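Local coordinates for protein MIP07328p (PDB 6FKK) that probably acts as a repulsive axon guidance cue, a semaphorin whose extracellular sema domain is expected to bind receptors on other cells, at residues E180-E185 and K234-G239. Numbering follows the deposited sequence.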
ATOM      1  N   GLU A 180     -19.301  10.755  -5.649  1.00 63.84           N
ATOM      2  CA  GLU A 180     -20.448  11.269  -6.403  1.00 70.97           C
ATOM      3  C   GLU A 180     -21.752  11.066  -5.628  1.00 78.43           C
ATOM      4  O   GLU A 180     -22.705  10.442  -6.102  1.00 74.32           O
ATOM      5  CB  GLU A 180     -20.513  10.627  -7.795  1.00102.36           C
ATOM      6  CG  GLU A 180     -21.550  11.213  -8.765  1.00124.62           C
ATOM      7  CD  GLU A 180     -21.175  12.580  -9.315  1.00141.35           C
ATOM      8  OE1 GLU A 180     -20.170  13.168  -8.861  1.00148.21           O
ATOM      9  OE2 GLU A 180     -21.894  13.069 -10.213  1.00139.20           O
ATOM     10  N   ASN A 181     -21.774  11.591  -4.404  1.00 95.63           N
ATOM     11  CA  ASN A 181     -22.951  11.545  -3.534  1.00 93.81           C
ATOM     12  C   ASN A 181     -23.421  10.112  -3.285  1.00 76.22           C
ATOM     13  O   ASN A 181     -24.620   9.830  -3.236  1.00 74.88           O
ATOM     14  CB  ASN A 181     -24.087  12.401  -4.094  1.00 94.05           C
ATOM     15  CG  ASN A 181     -24.986  12.945  -3.007  1.00106.72           C
ATOM     16  OD1 ASN A 181     -24.597  12.998  -1.839  1.00 87.42           O
ATOM     17  ND2 ASN A 181     -26.194  13.352  -3.381  1.00118.41           N
ATOM     18  N   LEU A 182     -22.466   9.196  -3.132  1.00 56.66           N
ATOM     19  CA  LEU A 182     -22.734   7.825  -2.711  1.00 48.52           C
ATOM     20  C   LEU A 182     -21.778   7.488  -1.577  1.00 54.24           C
ATOM     21  O   LEU A 182     -20.558   7.522  -1.765  1.00 45.61           O
ATOM     22  CB  LEU A 182     -22.565   6.836  -3.869  1.00 55.40           C
ATOM     23  CG  LEU A 182     -23.724   6.712  -4.858  1.00 65.12           C
ATOM     24  CD1 LEU A 182     -23.394   5.698  -5.942  1.00 68.17           C
ATOM     25  CD2 LEU A 182     -25.000   6.326  -4.130  1.00 61.34           C
ATOM     26  N   ARG A 183     -22.326   7.166  -0.407  1.00 46.70           N
ATOM     27  CA  ARG A 183     -21.507   6.953   0.776  1.00 52.16           C
ATOM     28  C   ARG A 183     -21.969   5.710   1.522  1.00 58.67           C
ATOM     29  O   ARG A 183     -23.113   5.267   1.394  1.00 54.73           O
ATOM     30  CB  ARG A 183     -21.549   8.160   1.722  1.00 47.64           C
ATOM     31  CG  ARG A 183     -22.909   8.396   2.360  1.00 57.28           C
ATOM     32  CD  ARG A 183     -22.783   9.242   3.617  1.00 64.03           C
ATOM     33  NE  ARG A 183     -22.091   8.522   4.681  1.00 57.29           N
ATOM     34  CZ  ARG A 183     -21.695   9.074   5.824  1.00 68.19           C
ATOM     35  NH1 ARG A 183     -21.917  10.361   6.053  1.00 87.50           N
ATOM     36  NH2 ARG A 183     -21.070   8.340   6.735  1.00 54.14           N
ATOM     37  N   THR A 184     -21.054   5.157   2.313  1.00 53.19           N
ATOM     38  CA  THR A 184     -21.391   4.069   3.212  1.00 51.64           C
ATOM     39  C   THR A 184     -22.315   4.566   4.322  1.00 66.37           C
ATOM     40  O   THR A 184     -22.383   5.762   4.622  1.00 75.13           O
ATOM     41  CB  THR A 184     -20.127   3.460   3.814  1.00 41.09           C
ATOM     42  OG1 THR A 184     -19.315   4.502   4.373  1.00 65.85           O
ATOM     43  CG2 THR A 184     -19.335   2.725   2.747  1.00 51.64           C
ATOM     44  N   GLU A 185     -23.030   3.624   4.935  1.00 58.16           N
ATOM     45  CA  GLU A 185     -24.054   3.973   5.912  1.00 60.33           C
ATOM     46  C   GLU A 185     -23.435   4.657   7.122  1.00 66.03           C
ATOM     47  O   GLU A 185     -22.525   4.116   7.760  1.00 78.07           O
ATOM     48  CB  GLU A 185     -24.824   2.722   6.336  1.00 66.34           C
ATOM     49  CG  GLU A 185     -25.567   2.022   5.202  1.00 92.95           C
ATOM     50  CD  GLU A 185     -26.700   2.855   4.622  1.00109.93           C
ATOM     51  OE1 GLU A 185     -26.421   3.862   3.936  1.00113.23           O
ATOM     52  OE2 GLU A 185     -27.875   2.502   4.851  1.00117.28           O
ATOM     53  N   LYS A 234     -17.987   0.666  -9.840  1.00 54.16           N
ATOM     54  CA  LYS A 234     -17.857   2.046 -10.293  1.00 42.93           C
ATOM     55  C   LYS A 234     -19.143   2.550 -10.935  1.00 54.72           C
ATOM     56  O   LYS A 234     -19.463   3.739 -10.827  1.00 70.40           O
ATOM     57  CB  LYS A 234     -16.684   2.174 -11.266  1.00 43.15           C
ATOM     58  CG  LYS A 234     -15.340   1.784 -10.668  1.00 41.27           C
ATOM     59  CD  LYS A 234     -14.180   2.155 -11.582  1.00 41.86           C
ATOM     60  CE  LYS A 234     -14.222   1.383 -12.888  1.00 56.34           C
ATOM     61  NZ  LYS A 234     -12.974   1.554 -13.685  1.00 55.59           N
ATOM     62  N   ASN A 235     -19.896   1.666 -11.591  1.00 48.56           N
ATOM     63  CA  ASN A 235     -21.152   2.030 -12.233  1.00 47.93           C
ATOM     64  C   ASN A 235     -22.326   2.068 -11.261  1.00 61.24           C
ATOM     65  O   ASN A 235     -23.483   2.064 -11.703  1.00 53.62           O
ATOM     66  CB  ASN A 235     -21.455   1.062 -13.379  1.00 70.99           C
ATOM     67  CG  ASN A 235     -21.836  -0.322 -12.890  1.00 69.86           C
ATOM     68  OD1 ASN A 235     -21.419  -0.753 -11.813  1.00 59.95           O
ATOM     69  ND2 ASN A 235     -22.634  -1.030 -13.683  1.00 66.80           N
ATOM     70  N   ASP A 236     -22.057   2.099  -9.959  1.00 61.45           N
ATOM     71  CA  ASP A 236     -23.123   2.153  -8.969  1.00 51.93           C
ATOM     72  C   ASP A 236     -23.828   3.502  -9.041  1.00 58.75           C
ATOM     73  O   ASP A 236     -23.186   4.555  -8.984  1.00 69.38           O
ATOM     74  CB  ASP A 236     -22.552   1.916  -7.569  1.00 44.99           C
ATOM     75  CG  ASP A 236     -23.604   1.453  -6.570  1.00 46.43           C
ATOM     76  OD1 ASP A 236     -24.795   1.787  -6.750  1.00 46.98           O
ATOM     77  OD2 ASP A 236     -23.235   0.753  -5.603  1.00 43.76           O
ATOM     78  N   ARG A 237     -25.154   3.471  -9.187  1.00 50.60           N
ATOM     79  CA  ARG A 237     -25.970   4.679  -9.200  1.00 67.17           C
ATOM     80  C   ARG A 237     -26.838   4.800  -7.953  1.00 74.53           C
ATOM     81  O   ARG A 237     -27.802   5.574  -7.946  1.00 72.33           O
ATOM     82  CB  ARG A 237     -26.856   4.720 -10.446  1.00 71.43           C
ATOM     83  CG  ARG A 237     -26.125   4.664 -11.772  1.00 73.35           C
ATOM     84  CD  ARG A 237     -27.110   4.898 -12.908  1.00 94.45           C
ATOM     85  NE  ARG A 237     -26.693   4.270 -14.157  1.00119.67           N
ATOM     86  CZ  ARG A 237     -27.477   4.152 -15.224  1.00129.70           C
ATOM     87  NH1 ARG A 237     -28.717   4.619 -15.188  1.00138.02           N
ATOM     88  NH2 ARG A 237     -27.024   3.564 -16.324  1.00123.41           N
ATOM     89  N   GLY A 238     -26.524   4.050  -6.901  1.00 64.48           N
ATOM     90  CA  GLY A 238     -27.361   4.023  -5.721  1.00 51.54           C
ATOM     91  C   GLY A 238     -28.587   3.150  -5.912  1.00 68.38           C
ATOM     92  O   GLY A 238     -28.839   2.584  -6.978  1.00 75.36           O
ATOM     93  N   GLY A 239     -29.367   3.042  -4.840  1.00 70.22           N
ATOM     94  CA  GLY A 239     -30.567   2.242  -4.853  1.00 71.06           C
ATOM     95  C   GLY A 239     -31.824   3.078  -4.968  1.00 61.44           C
ATOM     96  O   GLY A 239     -31.776   4.295  -5.178  1.00 69.25           O
TER
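Leu182 meets the Asx turn that begins at Asp236, where two loops of the sema-domain beta-propeller come together, one leading into strand 196-203 and the other leaving strand 225-233. Its CB points toward residues 234-239, and CG stands anti to the leucine's own carbonyl carbon (chi1 -80°), which carries the fork of methyls onto the turn. CD1 reaches the backbone of Asp236 and Arg237, with Asp236 CB 4.2 Å away; the carbonyl oxygen of Asp236 that it borders is taken up by Arg179. CD2 rests on Gly238, 3.7 Å from its CA. Glycine suits this place twice over: its phi is positive, and a side chain would be directed at that methyl. Aspartate suits the start of the turn because its short side chain lets the carboxylate curl forward to the main chain two residues on, OD1 accepting from Gly238 N at 2.9 Å, while OD2 takes bonds from Thr248 N and Ser249 OG. With only an alanine's CB in place of Leu182, both methyls are gone, which is likely to leave a gap beside Gly238 CA and take away this loop's apolar cover of the turn. The turn's own bond is bent, and Gly238 N approaches the anti side of OD1, 32° out of the carboxylate plane.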